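Local coordinates for protein nucleoside phosphorylase, putative (Trypanosoma brucei, PDB 3BJE) that acts as a homodimeric uridine phosphorylase, using phosphate to split uridine into uracil and ribose 1-phosphate, at residues I47-G50 with R54-V57; S59-K64 with I341-L346; I143-T148 with M293-I298; K217-A222 with G310-V315; S276-L281 with V285-N290. All coordinates share one frame; numbering follows the deposited sequence.

Contact 1: I47-G50 with R54-V57; sequences IFVG and RVDV. With R1P (1-O-phosphono-alpha-D-ribofuranose), chain C.
Arg54 sends its side chain past Val49 with chi1 at -163°, which sets CG opposite the backbone N, and then bends at chi3 (-51°). The bend brings the guanidinium beside Val49 and Gly50, where it meets the phosphate of the bound ribose 1-phosphate. The strand-to-helix turn carries the Gly-Asp-Pro-x-Arg sequence that binds phosphate in this phosphorylase family. Strand 45-49 ends at Val49, a short turn follows, and Arg54 stands where the chain leads into the next helix.

The aliphatic part of Arg54 lies obliquely across Val49. Val49 CG1 packs on Arg54 CD at 3.7 Å. Val49 CB is also 3.7 Å from Arg54 NH1, so the valine touches both the aliphatic arm and, obliquely, the guanidinium. The other methyl, Val49 CG2, meets Val55 CG2 at 4.0 Å, and these two side chains cross at about a right angle.

The phosphorus lies in the guanidinium plane, at its edge. Two N-H groups are therefore presented side by side to two phosphate oxygens, which fixes the rotation of the guanidinium. Arg54 NH2 gives a bond of 2.8 Å to O3P of the sugar phosphate. Gly50 has no side chain, and the phosphate comes close to its backbone. Arg145 also binds the phosphate, and His34 and Arg74 of the second subunit bind the ligand too, so the site is shared across the dimer. The phosphate oxygen O2P accepts from Gly50 N at 2.9 Å and, almost straight (170°), from Arg54 NH1 at 2.9 Å.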
# COMPACT_ATOMS: atom_id res chain seq x y z
N ILE A 47 -0.76 3.73 -18.66
CA ILE A 47 -0.63 2.38 -18.16
C ILE A 47 -0.06 2.42 -16.75
O ILE A 47 0.95 3.07 -16.54
CB ILE A 47 0.30 1.53 -19.02
CG1 ILE A 47 -0.24 1.42 -20.43
CG2 ILE A 47 0.43 0.13 -18.41
CD1 ILE A 47 0.67 0.69 -21.38
N PHE A 48 -0.73 1.76 -15.81
CA PHE A 48 -0.23 1.57 -14.45
C PHE A 48 0.46 0.22 -14.36
O PHE A 48 -0.06 -0.80 -14.84
CB PHE A 48 -1.36 1.54 -13.43
CG PHE A 48 -1.93 2.87 -13.03
CD1 PHE A 48 -1.28 4.08 -13.25
CD2 PHE A 48 -3.11 2.88 -12.32
CE1 PHE A 48 -1.86 5.26 -12.80
CE2 PHE A 48 -3.68 4.05 -11.89
CZ PHE A 48 -3.05 5.24 -12.13
N VAL A 49 1.62 0.19 -13.73
CA VAL A 49 2.27 -1.06 -13.37
C VAL A 49 2.61 -0.98 -11.90
O VAL A 49 2.83 0.08 -11.38
CB VAL A 49 3.56 -1.29 -14.19
CG1 VAL A 49 3.20 -1.47 -15.66
CG2 VAL A 49 4.57 -0.15 -13.99
N GLY A 50 2.66 -2.10 -11.19
CA GLY A 50 3.02 -2.02 -9.78
C GLY A 50 4.52 -1.88 -9.59
O GLY A 50 4.99 -1.09 -8.76
N ARG A 54 9.14 -2.45 -14.26
CA ARG A 54 8.39 -2.70 -15.50
C ARG A 54 8.26 -1.44 -16.38
O ARG A 54 7.87 -1.53 -17.54
CB ARG A 54 7.00 -3.26 -15.18
CG ARG A 54 6.30 -3.95 -16.37
CD ARG A 54 5.01 -4.70 -15.97
NE ARG A 54 5.24 -5.60 -14.84
CZ ARG A 54 4.48 -5.68 -13.74
NH1 ARG A 54 3.37 -4.96 -13.60
NH2 ARG A 54 4.83 -6.51 -12.78
N VAL A 55 8.57 -0.28 -15.82
CA VAL A 55 8.43 0.98 -16.54
C VAL A 55 9.37 1.00 -17.74
O VAL A 55 8.97 1.36 -18.85
CB VAL A 55 8.71 2.20 -15.62
CG1 VAL A 55 8.89 3.47 -16.42
CG2 VAL A 55 7.57 2.37 -14.59
N ASP A 56 10.62 0.60 -17.54
CA ASP A 56 11.59 0.60 -18.64
C ASP A 56 11.29 -0.45 -19.70
O ASP A 56 11.56 -0.23 -20.88
CB ASP A 56 13.00 0.40 -18.10
CG ASP A 56 13.53 1.64 -17.41
OD1 ASP A 56 12.88 2.70 -17.52
OD2 ASP A 56 14.59 1.56 -16.78
N VAL A 57 10.71 -1.57 -19.28
CA VAL A 57 10.32 -2.61 -20.22
C VAL A 57 9.23 -2.07 -21.15
O VAL A 57 9.30 -2.22 -22.38
CB VAL A 57 9.84 -3.90 -19.51
CG1 VAL A 57 9.67 -5.01 -20.54
CG2 VAL A 57 10.81 -4.32 -18.41
C5 R1P C . 2.50 -8.17 -5.24
O5 R1P C . 3.58 -9.07 -5.54
C4 R1P C . 2.32 -7.17 -6.36
O4 R1P C . 2.22 -7.82 -7.64
C1 R1P C . 0.98 -7.51 -8.28
C2 R1P C . 0.06 -7.13 -7.10
O2 R1P C . -1.16 -6.43 -7.43
C3 R1P C . 1.04 -6.36 -6.21
O3 R1P C . 1.28 -5.02 -6.68
O1 R1P C . 1.09 -6.50 -9.33
P R1P C . 2.42 -5.84 -9.96
O1P R1P C . 2.95 -5.09 -8.73
O2P R1P C . 1.89 -4.92 -11.05
O3P R1P C . 3.36 -6.91 -10.42

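Contact 2: S59-K64 with I341-L346; sequences SGYFDK and IILEAL
Tyr61 and Phe62 meet Leu343 where the loop after helix 54-59 passes helix 329-348. The contact joins this loop to the C-terminal helix of the phosphorylase α/β fold, away from the ligand sites.

A type I beta turn from Ser59, the last residue of the helix, to Phe62 leads into the loop. It is closed by a backbone hydrogen bond of 3.0 Å from Phe62 N to Ser59 O. The turn puts Ser59 CA against one face of the Phe62 ring, 3.8 Å from its plane and over its centre.

Tyr61 comes next. Its first bond points at the helix, but the ring then leads away, so CB does the touching. Tyr61 CB lies 3.6 Å from Leu343 CD1.

Phe62 does the reverse. Its first bond turns away from the helix, yet the ring edge comes up to the leucine. Chi1 is nearly the same in both residues (-71° and -66°), so this torsion does not make the difference. The phenylalanine and leucine side chains cross at about a right angle. The other branch of Leu343 comes in near the plane of the phenyl ring, so one isopropyl fork serves both aromatic residues.

Asp63 bonds through its carboxylate to Thr82 and to the backbone of Lys84 and Gly85. On the helix, Leu343 also packs on Ile47 of strand 45-49. The ring-edge contact is Phe62 CE1 to Leu343 CD2, at 4.0 Å.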
# COMPACT_ATOMS: atom_id res chain seq x y z
N SER A 59 8.40 1.23 -21.69
CA SER A 59 8.77 2.42 -22.47
C SER A 59 9.63 2.05 -23.66
O SER A 59 9.68 2.79 -24.64
CB SER A 59 9.46 3.48 -21.61
OG SER A 59 10.73 3.05 -21.19
N GLY A 60 10.28 0.89 -23.59
CA GLY A 60 11.05 0.37 -24.72
C GLY A 60 10.19 0.07 -25.93
O GLY A 60 10.70 -0.01 -27.04
N TYR A 61 8.88 -0.10 -25.72
CA TYR A 61 7.93 -0.33 -26.81
C TYR A 61 7.35 0.96 -27.39
O TYR A 61 6.66 0.92 -28.39
CB TYR A 61 6.78 -1.24 -26.34
CG TYR A 61 7.20 -2.66 -26.11
CD1 TYR A 61 7.70 -3.06 -24.89
CD2 TYR A 61 7.10 -3.61 -27.13
CE1 TYR A 61 8.10 -4.37 -24.67
CE2 TYR A 61 7.50 -4.93 -26.92
CZ TYR A 61 8.00 -5.30 -25.68
OH TYR A 61 8.40 -6.60 -25.47
N PHE A 62 7.62 2.10 -26.75
CA PHE A 62 7.20 3.37 -27.30
C PHE A 62 7.94 3.63 -28.61
O PHE A 62 9.02 3.10 -28.84
CB PHE A 62 7.47 4.53 -26.33
CG PHE A 62 6.65 4.50 -25.04
CD1 PHE A 62 5.61 3.59 -24.85
CD2 PHE A 62 6.91 5.43 -24.04
CE1 PHE A 62 4.88 3.58 -23.67
CE2 PHE A 62 6.17 5.43 -22.87
CZ PHE A 62 5.16 4.52 -22.69
N ASP A 63 7.33 4.46 -29.45
CA ASP A 63 7.93 4.86 -30.72
C ASP A 63 9.35 5.38 -30.51
O ASP A 63 9.63 6.04 -29.51
CB ASP A 63 7.07 5.94 -31.37
CG ASP A 63 5.65 5.49 -31.66
OD1 ASP A 63 5.45 4.28 -31.89
OD2 ASP A 63 4.75 6.36 -31.69
N LYS A 64 10.24 5.08 -31.45
CA LYS A 64 11.66 5.43 -31.32
C LYS A 64 11.84 6.92 -31.05
O LYS A 64 11.25 7.76 -31.73
CB LYS A 64 12.43 4.97 -32.56
CG LYS A 64 13.89 5.42 -32.63
CD LYS A 64 14.63 4.74 -33.82
CE LYS A 64 15.86 5.53 -34.30
NZ LYS A 64 15.57 6.67 -35.25
N ILE A 341 -0.16 -5.97 -26.30
CA ILE A 341 -1.62 -6.05 -26.29
C ILE A 341 -2.24 -4.84 -25.57
O ILE A 341 -3.22 -4.27 -26.05
CB ILE A 341 -2.09 -7.38 -25.62
CG1 ILE A 341 -1.87 -8.55 -26.58
CG2 ILE A 341 -3.54 -7.30 -25.17
CD1 ILE A 341 -1.90 -9.92 -25.91
N ILE A 342 -1.70 -4.49 -24.41
CA ILE A 342 -2.24 -3.37 -23.63
C ILE A 342 -1.98 -2.01 -24.30
O ILE A 342 -2.84 -1.13 -24.26
CB ILE A 342 -1.75 -3.38 -22.17
CG1 ILE A 342 -2.28 -4.63 -21.45
CG2 ILE A 342 -2.21 -2.12 -21.43
CD1 ILE A 342 -3.79 -4.68 -21.42
N LEU A 343 -0.82 -1.84 -24.92
CA LEU A 343 -0.55 -0.60 -25.67
C LEU A 343 -1.54 -0.48 -26.82
O LEU A 343 -2.11 0.60 -27.06
CB LEU A 343 0.90 -0.57 -26.17
CG LEU A 343 1.94 -0.21 -25.09
CD1 LEU A 343 3.37 -0.56 -25.53
CD2 LEU A 343 1.84 1.26 -24.68
N GLU A 344 -1.77 -1.58 -27.53
CA GLU A 344 -2.74 -1.59 -28.62
C GLU A 344 -4.13 -1.23 -28.11
O GLU A 344 -4.83 -0.42 -28.72
CB GLU A 344 -2.79 -2.95 -29.31
CG GLU A 344 -1.53 -3.26 -30.12
CD GLU A 344 -1.43 -2.49 -31.43
OE1 GLU A 344 -2.48 -2.17 -32.03
OE2 GLU A 344 -0.29 -2.23 -31.86
N ALA A 345 -4.53 -1.82 -26.99
CA ALA A 345 -5.86 -1.59 -26.45
C ALA A 345 -6.01 -0.15 -26.02
O ALA A 345 -7.05 0.47 -26.24
CB ALA A 345 -6.15 -2.55 -25.26
N LEU A 346 -4.95 0.38 -25.42
CA LEU A 346 -4.96 1.71 -24.85
C LEU A 346 -5.14 2.78 -25.93
O LEU A 346 -5.97 3.67 -25.79
CB LEU A 346 -3.66 1.94 -24.08
CG LEU A 346 -3.58 3.26 -23.31
CD1 LEU A 346 -4.69 3.35 -22.25
CD2 LEU A 346 -2.21 3.44 -22.65

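Contact 3: I143-T148 with M293-I298; sequences IIRLGT and METSAI. With R1P (1-O-phosphono-alpha-D-ribofuranose), chain C.
Arg145 passes across Glu294, Thr295 and Ile298 on its way to the phosphate of the bound sugar. Met293, the first residue of the second segment, binds the ligand. Its backbone N donates to the ribose O2 at 3.0 Å, and its SD lies 3.9 Å from ribose C3.

Glu294 follows, at the N-cap position of helix 295-305. Its chain is bent at chi2 (95°), and this brings the carboxylate to the two ribose hydroxyls. The sugar O3 donates to Glu294 OE2 at a very short 2.5 Å, and Gly96 N also binds that oxygen. The sugar O2 bonds to OE1, whose place is doubtful. Glu294 CD lies over one face of the Arg145 guanidinium. Gly147 CA lies against the opposite face, toward its rim. Such a Met-Glu pair holds the ribose as in bacterial uridine and purine nucleoside phosphorylases of this superfamily, and strand 142-151 supplies the phosphate side of the same pocket.

Arg145 NH2 binds the phosphate O2P at 2.8 Å, nearly straight at 170°. Arg145 NH1 bonds to the ester oxygen O1. Thr148 OG1 donates to the phosphate O3P at 2.8 Å.

Thr295 OG1 sits at the guanidinium edge, but its hydrogen bond goes to Glu292, which also forms a salt bridge with Arg145 NE. Ile298 crosses the arginine arm at about a right angle, with Ile298 CD1 3.5 Å from Arg145 CD.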
# COMPACT_ATOMS: atom_id res chain seq x y z
N ILE A 143 -7.11 4.70 -18.50
CA ILE A 143 -6.11 4.19 -17.57
C ILE A 143 -6.22 2.67 -17.49
O ILE A 143 -7.28 2.14 -17.15
CB ILE A 143 -6.31 4.79 -16.17
CG1 ILE A 143 -6.32 6.33 -16.27
CG2 ILE A 143 -5.25 4.28 -15.16
CD1 ILE A 143 -6.60 7.05 -14.96
N ILE A 144 -5.14 1.96 -17.83
CA ILE A 144 -5.14 0.51 -17.76
C ILE A 144 -3.98 0.00 -16.92
O ILE A 144 -2.84 0.31 -17.17
CB ILE A 144 -5.07 -0.14 -19.16
CG1 ILE A 144 -6.20 0.42 -20.05
CG2 ILE A 144 -5.18 -1.71 -19.06
CD1 ILE A 144 -6.15 -0.08 -21.48
N ARG A 145 -4.31 -0.80 -15.92
CA ARG A 145 -3.31 -1.51 -15.14
C ARG A 145 -2.88 -2.76 -15.89
O ARG A 145 -3.71 -3.52 -16.35
CB ARG A 145 -3.89 -1.90 -13.79
CG ARG A 145 -3.08 -2.96 -13.05
CD ARG A 145 -3.48 -3.05 -11.60
NE ARG A 145 -3.08 -4.34 -11.01
CZ ARG A 145 -1.82 -4.74 -10.83
NH1 ARG A 145 -1.60 -5.94 -10.31
NH2 ARG A 145 -0.78 -3.97 -11.16
N LEU A 146 -1.57 -2.93 -16.02
CA LEU A 146 -0.99 -4.18 -16.52
C LEU A 146 -0.14 -4.74 -15.38
O LEU A 146 0.91 -4.19 -15.03
CB LEU A 146 -0.14 -3.98 -17.78
CG LEU A 146 0.64 -5.22 -18.26
CD1 LEU A 146 -0.24 -6.48 -18.43
CD2 LEU A 146 1.39 -4.93 -19.55
N GLY A 147 -0.64 -5.82 -14.76
CA GLY A 147 -0.05 -6.31 -13.55
C GLY A 147 0.22 -7.79 -13.53
O GLY A 147 0.22 -8.45 -14.57
N THR A 148 0.50 -8.30 -12.33
CA THR A 148 0.60 -9.73 -12.09
C THR A 148 -0.44 -10.07 -11.06
O THR A 148 -0.92 -9.21 -10.35
CB THR A 148 2.00 -10.16 -11.60
OG1 THR A 148 2.32 -9.51 -10.36
CG2 THR A 148 3.07 -9.85 -12.68
N MET A 293 -3.72 -6.68 -5.86
CA MET A 293 -3.69 -5.65 -4.81
C MET A 293 -4.06 -4.20 -5.21
O MET A 293 -3.97 -3.32 -4.36
CB MET A 293 -2.32 -5.65 -4.13
CG MET A 293 -2.02 -6.96 -3.41
SD MET A 293 -0.41 -7.05 -2.61
CE MET A 293 -0.57 -5.73 -1.36
N GLU A 294 -4.47 -3.96 -6.46
CA GLU A 294 -4.75 -2.59 -6.93
C GLU A 294 -6.08 -2.32 -7.63
O GLU A 294 -6.54 -1.18 -7.65
CB GLU A 294 -3.61 -2.14 -7.87
CG GLU A 294 -2.26 -1.96 -7.16
CD GLU A 294 -1.35 -3.18 -7.23
OE1 GLU A 294 -1.39 -3.93 -8.22
OE2 GLU A 294 -0.55 -3.42 -6.27
N THR A 295 -6.68 -3.35 -8.22
CA THR A 295 -7.70 -3.12 -9.24
C THR A 295 -8.99 -2.50 -8.72
O THR A 295 -9.57 -1.64 -9.37
CB THR A 295 -7.95 -4.43 -10.04
OG1 THR A 295 -6.78 -4.71 -10.80
CG2 THR A 295 -9.13 -4.29 -11.00
N SER A 296 -9.47 -2.96 -7.56
CA SER A 296 -10.72 -2.44 -7.01
C SER A 296 -10.71 -0.91 -6.94
O SER A 296 -11.66 -0.27 -7.41
CB SER A 296 -10.96 -3.01 -5.61
OG SER A 296 -9.87 -2.71 -4.76
N ALA A 297 -9.65 -0.32 -6.36
CA ALA A 297 -9.58 1.15 -6.19
C ALA A 297 -9.35 1.85 -7.53
O ALA A 297 -9.84 2.96 -7.76
CB ALA A 297 -8.46 1.54 -5.20
N ILE A 298 -8.58 1.25 -8.42
CA ILE A 298 -8.43 1.82 -9.75
C ILE A 298 -9.78 1.98 -10.38
O ILE A 298 -10.10 3.03 -10.94
CB ILE A 298 -7.57 0.92 -10.65
CG1 ILE A 298 -6.12 0.98 -10.21
CG2 ILE A 298 -7.68 1.33 -12.13
CD1 ILE A 298 -5.25 -0.08 -10.89
C5 R1P C . 2.50 -8.17 -5.24
O5 R1P C . 3.58 -9.07 -5.54
C4 R1P C . 2.32 -7.17 -6.36
O4 R1P C . 2.22 -7.82 -7.64
C1 R1P C . 0.98 -7.51 -8.28
C2 R1P C . 0.06 -7.13 -7.10
O2 R1P C . -1.16 -6.43 -7.43
C3 R1P C . 1.04 -6.36 -6.21
O3 R1P C . 1.28 -5.02 -6.68
O1 R1P C . 1.09 -6.50 -9.33
P R1P C . 2.42 -5.84 -9.96
O1P R1P C . 2.95 -5.09 -8.73
O2P R1P C . 1.89 -4.92 -11.05
O3P R1P C . 3.36 -6.91 -10.42

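Contact 4: K217-A222 with G310-V315; sequences KSICAA and GAACVV
Ile219 reaches from helix 213-228 to Ala311 and Ala312 of strand 308-318. Its first bond points toward the strand, and both arms of its branch are used. Chi1 of -66° sets CG1 opposite the carbonyl carbon and CG2 opposite the backbone N. With chi2 near 165° the longer arm is extended, and its last methyl lies over the strand backbone. Ile219 CD1 comes to 4.2 Å from Ala311 O. The shorter arm meets the next residue, with Ile219 CG2 4.3 Å from Ala312 CB.

The two alanines face different ways. Ala312 points its methyl at the helix. Ala311 points its methyl to the other side of the sheet, towards Thr295 and Arg145, and shows Ile219 only backbone. Gly310, just before them, has no side chain to stand in the way of the isoleucine.

This is helix-on-sheet packing in the α/β core of the phosphorylase fold. Neighbours extend it. Val163 of strand 161-169 also touches Ile219, and Leu161 touches Ala312. Helix 329-348 lies alongside helix 213-228, with the small side chains of Ala345 and Ala222 in contact.

No hydrogen bond or ion pair crosses between the two segments. The approaches are ordinary van der Waals distances, and one of them is to a carbonyl oxygen. This small contact is therefore loose van der Waals packing, without directional bonds.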
# COMPACT_ATOMS: atom_id res chain seq x y z
N LYS A 217 -13.52 -4.11 -23.42
CA LYS A 217 -13.72 -4.48 -24.83
C LYS A 217 -12.44 -4.29 -25.63
O LYS A 217 -12.07 -5.15 -26.42
CB LYS A 217 -14.85 -3.64 -25.45
CG LYS A 217 -15.26 -4.06 -26.86
CD LYS A 217 -16.08 -2.96 -27.54
CE LYS A 217 -16.68 -3.43 -28.86
NZ LYS A 217 -17.44 -2.36 -29.58
N SER A 218 -11.79 -3.15 -25.42
CA SER A 218 -10.54 -2.83 -26.12
C SER A 218 -9.44 -3.85 -25.82
O SER A 218 -8.75 -4.32 -26.74
CB SER A 218 -10.07 -1.42 -25.75
OG SER A 218 -10.97 -0.43 -26.23
N ILE A 219 -9.28 -4.20 -24.55
CA ILE A 219 -8.29 -5.22 -24.14
C ILE A 219 -8.55 -6.57 -24.84
O ILE A 219 -7.65 -7.15 -25.45
CB ILE A 219 -8.24 -5.39 -22.62
CG1 ILE A 219 -7.72 -4.11 -21.96
CG2 ILE A 219 -7.32 -6.57 -22.27
CD1 ILE A 219 -7.95 -4.04 -20.43
N CYS A 220 -9.80 -7.03 -24.79
CA CYS A 220 -10.18 -8.31 -25.39
C CYS A 220 -9.95 -8.32 -26.90
O CYS A 220 -9.43 -9.29 -27.45
CB CYS A 220 -11.63 -8.65 -25.08
SG CYS A 220 -11.90 -8.93 -23.33
N ALA A 221 -10.36 -7.24 -27.56
CA ALA A 221 -10.13 -7.09 -28.98
C ALA A 221 -8.64 -7.14 -29.30
O ALA A 221 -8.23 -7.74 -30.29
CB ALA A 221 -10.76 -5.81 -29.50
N ALA A 222 -7.82 -6.51 -28.46
CA ALA A 222 -6.37 -6.51 -28.68
C ALA A 222 -5.79 -7.92 -28.51
O ALA A 222 -4.89 -8.31 -29.26
CB ALA A 222 -5.68 -5.51 -27.76
N GLY A 310 -9.47 0.25 -16.40
CA GLY A 310 -9.57 -1.19 -16.25
C GLY A 310 -8.23 -1.82 -15.93
O GLY A 310 -7.27 -1.14 -15.58
N ALA A 311 -8.14 -3.13 -16.07
CA ALA A 311 -6.95 -3.84 -15.62
C ALA A 311 -6.86 -5.19 -16.31
O ALA A 311 -7.87 -5.80 -16.67
CB ALA A 311 -7.01 -4.05 -14.08
N ALA A 312 -5.63 -5.64 -16.50
CA ALA A 312 -5.36 -6.97 -17.02
C ALA A 312 -4.08 -7.41 -16.35
O ALA A 312 -3.13 -6.66 -16.31
CB ALA A 312 -5.20 -6.96 -18.54
N CYS A 313 -4.06 -8.64 -15.83
CA CYS A 313 -2.91 -9.09 -15.06
C CYS A 313 -2.49 -10.48 -15.46
O CYS A 313 -3.33 -11.34 -15.62
CB CYS A 313 -3.24 -9.09 -13.57
SG CYS A 313 -3.71 -7.49 -12.88
N VAL A 314 -1.18 -10.70 -15.58
CA VAL A 314 -0.63 -12.00 -15.89
C VAL A 314 -0.72 -12.90 -14.65
O VAL A 314 -0.29 -12.51 -13.56
CB VAL A 314 0.85 -11.87 -16.38
CG1 VAL A 314 1.47 -13.23 -16.68
CG2 VAL A 314 0.93 -10.98 -17.63
N VAL A 315 -1.23 -14.12 -14.83
CA VAL A 315 -1.40 -15.05 -13.71
C VAL A 315 -0.05 -15.69 -13.39
O VAL A 315 0.43 -16.54 -14.14
CB VAL A 315 -2.47 -16.12 -14.02
CG1 VAL A 315 -2.61 -17.16 -12.88
CG2 VAL A 315 -3.81 -15.46 -14.28

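Contact 5: S276-L281 with V285-N290; sequences SLKFNL and VEVVTN
Phe279 O is met by two groups of the facing strand. Glu286 N donates to it at 2.8 Å, and Val285 CA adds a C-H contact at 3.2 Å. The return bond runs from Phe279 N to Glu286 O, also 2.8 Å. Phe279 and Glu286 are thus an antiparallel hydrogen-bonded pair. Asn280 and Val285 form the non-hydrogen-bonded pair next to it. Their side chains lie side by side and point the same way, with Asn280 OD1 3.6 Å from Val285 CG2.

Together these pairs make the beta hairpin of strands 279-281 and 284-292. Strand 239-246 flanks it on the other side of 284-292. Beyond the paired residues the chains part, and a water bridges them. It donates to Leu277 O at 2.7 Å and accepts from Val288 N at 2.9 Å.

On the face with Phe279 and Glu286, chi1 of -53° lays the phenyl ring along the hairpin, where Phe279 CE2 touches Val288 CG2 at 3.8 Å. Leu281 crosses the Glu286 side chain obliquely. The carboxylate of Glu286 bonds to Thr243 and His166 and forms a salt bridge with Arg165. Leu281 CD1 sits 3.8 Å from Glu286 OE1.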
# COMPACT_ATOMS: atom_id res chain seq x y z
N SER A 276 -15.23 -20.92 -5.60
CA SER A 276 -16.49 -21.69 -5.67
C SER A 276 -17.65 -20.85 -6.22
O SER A 276 -18.70 -21.39 -6.57
CB SER A 276 -16.87 -22.21 -4.29
OG SER A 276 -17.32 -21.17 -3.44
N LEU A 277 -17.44 -19.53 -6.29
CA LEU A 277 -18.52 -18.60 -6.60
C LEU A 277 -18.85 -18.57 -8.08
O LEU A 277 -17.97 -18.67 -8.95
CB LEU A 277 -18.21 -17.18 -6.10
CG LEU A 277 -17.79 -17.02 -4.64
CD1 LEU A 277 -17.61 -15.58 -4.31
CD2 LEU A 277 -18.85 -17.63 -3.72
N LYS A 278 -20.15 -18.39 -8.35
CA LYS A 278 -20.65 -18.14 -9.67
C LYS A 278 -21.64 -16.99 -9.53
O LYS A 278 -22.55 -17.05 -8.71
CB LYS A 278 -21.33 -19.39 -10.23
CG LYS A 278 -20.36 -20.51 -10.50
CD LYS A 278 -21.04 -21.72 -11.13
CE LYS A 278 -20.00 -22.73 -11.59
NZ LYS A 278 -19.04 -22.15 -12.59
N PHE A 279 -21.43 -15.94 -10.31
CA PHE A 279 -22.31 -14.79 -10.29
C PHE A 279 -23.20 -14.87 -11.51
O PHE A 279 -22.71 -14.83 -12.63
CB PHE A 279 -21.50 -13.49 -10.32
CG PHE A 279 -20.42 -13.42 -9.26
CD1 PHE A 279 -20.75 -13.58 -7.92
CD2 PHE A 279 -19.10 -13.19 -9.60
CE1 PHE A 279 -19.80 -13.53 -6.95
CE2 PHE A 279 -18.12 -13.12 -8.61
CZ PHE A 279 -18.47 -13.29 -7.28
N ASN A 280 -24.50 -14.98 -11.27
CA ASN A 280 -25.49 -14.98 -12.35
C ASN A 280 -25.85 -13.54 -12.67
O ASN A 280 -26.75 -12.96 -12.06
CB ASN A 280 -26.72 -15.77 -11.92
CG ASN A 280 -26.41 -17.24 -11.73
OD1 ASN A 280 -25.77 -17.87 -12.58
ND2 ASN A 280 -26.84 -17.80 -10.61
N LEU A 281 -25.13 -12.96 -13.61
CA LEU A 281 -25.24 -11.54 -13.90
C LEU A 281 -26.00 -11.26 -15.19
O LEU A 281 -26.32 -12.17 -15.96
CB LEU A 281 -23.84 -10.91 -13.91
CG LEU A 281 -23.06 -11.13 -12.61
CD1 LEU A 281 -21.72 -10.41 -12.65
CD2 LEU A 281 -23.86 -10.63 -11.41
N VAL A 285 -22.96 -15.56 -16.79
CA VAL A 285 -22.29 -16.01 -15.57
C VAL A 285 -20.87 -15.48 -15.54
O VAL A 285 -20.16 -15.51 -16.55
CB VAL A 285 -22.30 -17.56 -15.46
CG1 VAL A 285 -21.60 -18.02 -14.18
CG2 VAL A 285 -23.72 -18.07 -15.49
N GLU A 286 -20.47 -14.98 -14.38
CA GLU A 286 -19.13 -14.49 -14.15
C GLU A 286 -18.53 -15.17 -12.93
O GLU A 286 -19.24 -15.51 -11.99
CB GLU A 286 -19.14 -12.98 -13.93
CG GLU A 286 -17.76 -12.33 -13.98
CD GLU A 286 -17.82 -10.83 -14.21
OE1 GLU A 286 -18.71 -10.41 -15.00
OE2 GLU A 286 -16.98 -10.09 -13.66
N VAL A 287 -17.22 -15.40 -12.96
CA VAL A 287 -16.52 -16.02 -11.83
C VAL A 287 -15.34 -15.15 -11.40
O VAL A 287 -14.97 -14.20 -12.09
CB VAL A 287 -16.00 -17.44 -12.15
CG1 VAL A 287 -17.13 -18.33 -12.66
CG2 VAL A 287 -14.86 -17.39 -13.17
N VAL A 288 -14.78 -15.45 -10.23
CA VAL A 288 -13.59 -14.73 -9.77
C VAL A 288 -12.37 -15.31 -10.47
O VAL A 288 -11.94 -16.42 -10.17
CB VAL A 288 -13.41 -14.81 -8.24
CG1 VAL A 288 -12.14 -14.07 -7.79
CG2 VAL A 288 -14.63 -14.26 -7.51
N THR A 289 -11.83 -14.54 -11.41
CA THR A 289 -10.71 -14.99 -12.22
C THR A 289 -9.34 -14.71 -11.60
O THR A 289 -8.37 -15.37 -11.92
CB THR A 289 -10.74 -14.33 -13.62
OG1 THR A 289 -11.01 -12.93 -13.49
CG2 THR A 289 -11.79 -15.02 -14.52
N ASN A 290 -9.24 -13.67 -10.77
CA ASN A 290 -7.93 -13.34 -10.24
C ASN A 290 -8.00 -12.57 -8.93
O ASN A 290 -9.03 -12.02 -8.59
CB ASN A 290 -7.04 -12.62 -11.27
CG ASN A 290 -7.60 -11.27 -11.74
OD1 ASN A 290 -8.80 -11.10 -11.93
ND2 ASN A 290 -6.69 -10.32 -11.95
O HOH W 1 -15.43 -17.78 -8.68

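From the N terminus, contact 1 closes first, with a short turn between strand 45-49 and helix 54-59. Contact 2 opens just after it and closes near the C terminus, so contacts 3, 4 and 5 all fall within its long loop. Contacts 3 and 4 cross, because residues 217-222 come between 143-148 and 293-298, and 310-315 follows. The hairpin of contact 5 lies within both of their loops and leads, two residues on, into residues 293-298. Strand 142-151 pairs with strands 45-49 and 308-318, joining contacts 1, 3 and 4. Contacts 1 and 3 share the sugar phosphate. Helix 329-348 packs on strands 45-49 and 142-151 and on helix 213-228, tying contact 2 to contacts 1, 3 and 4.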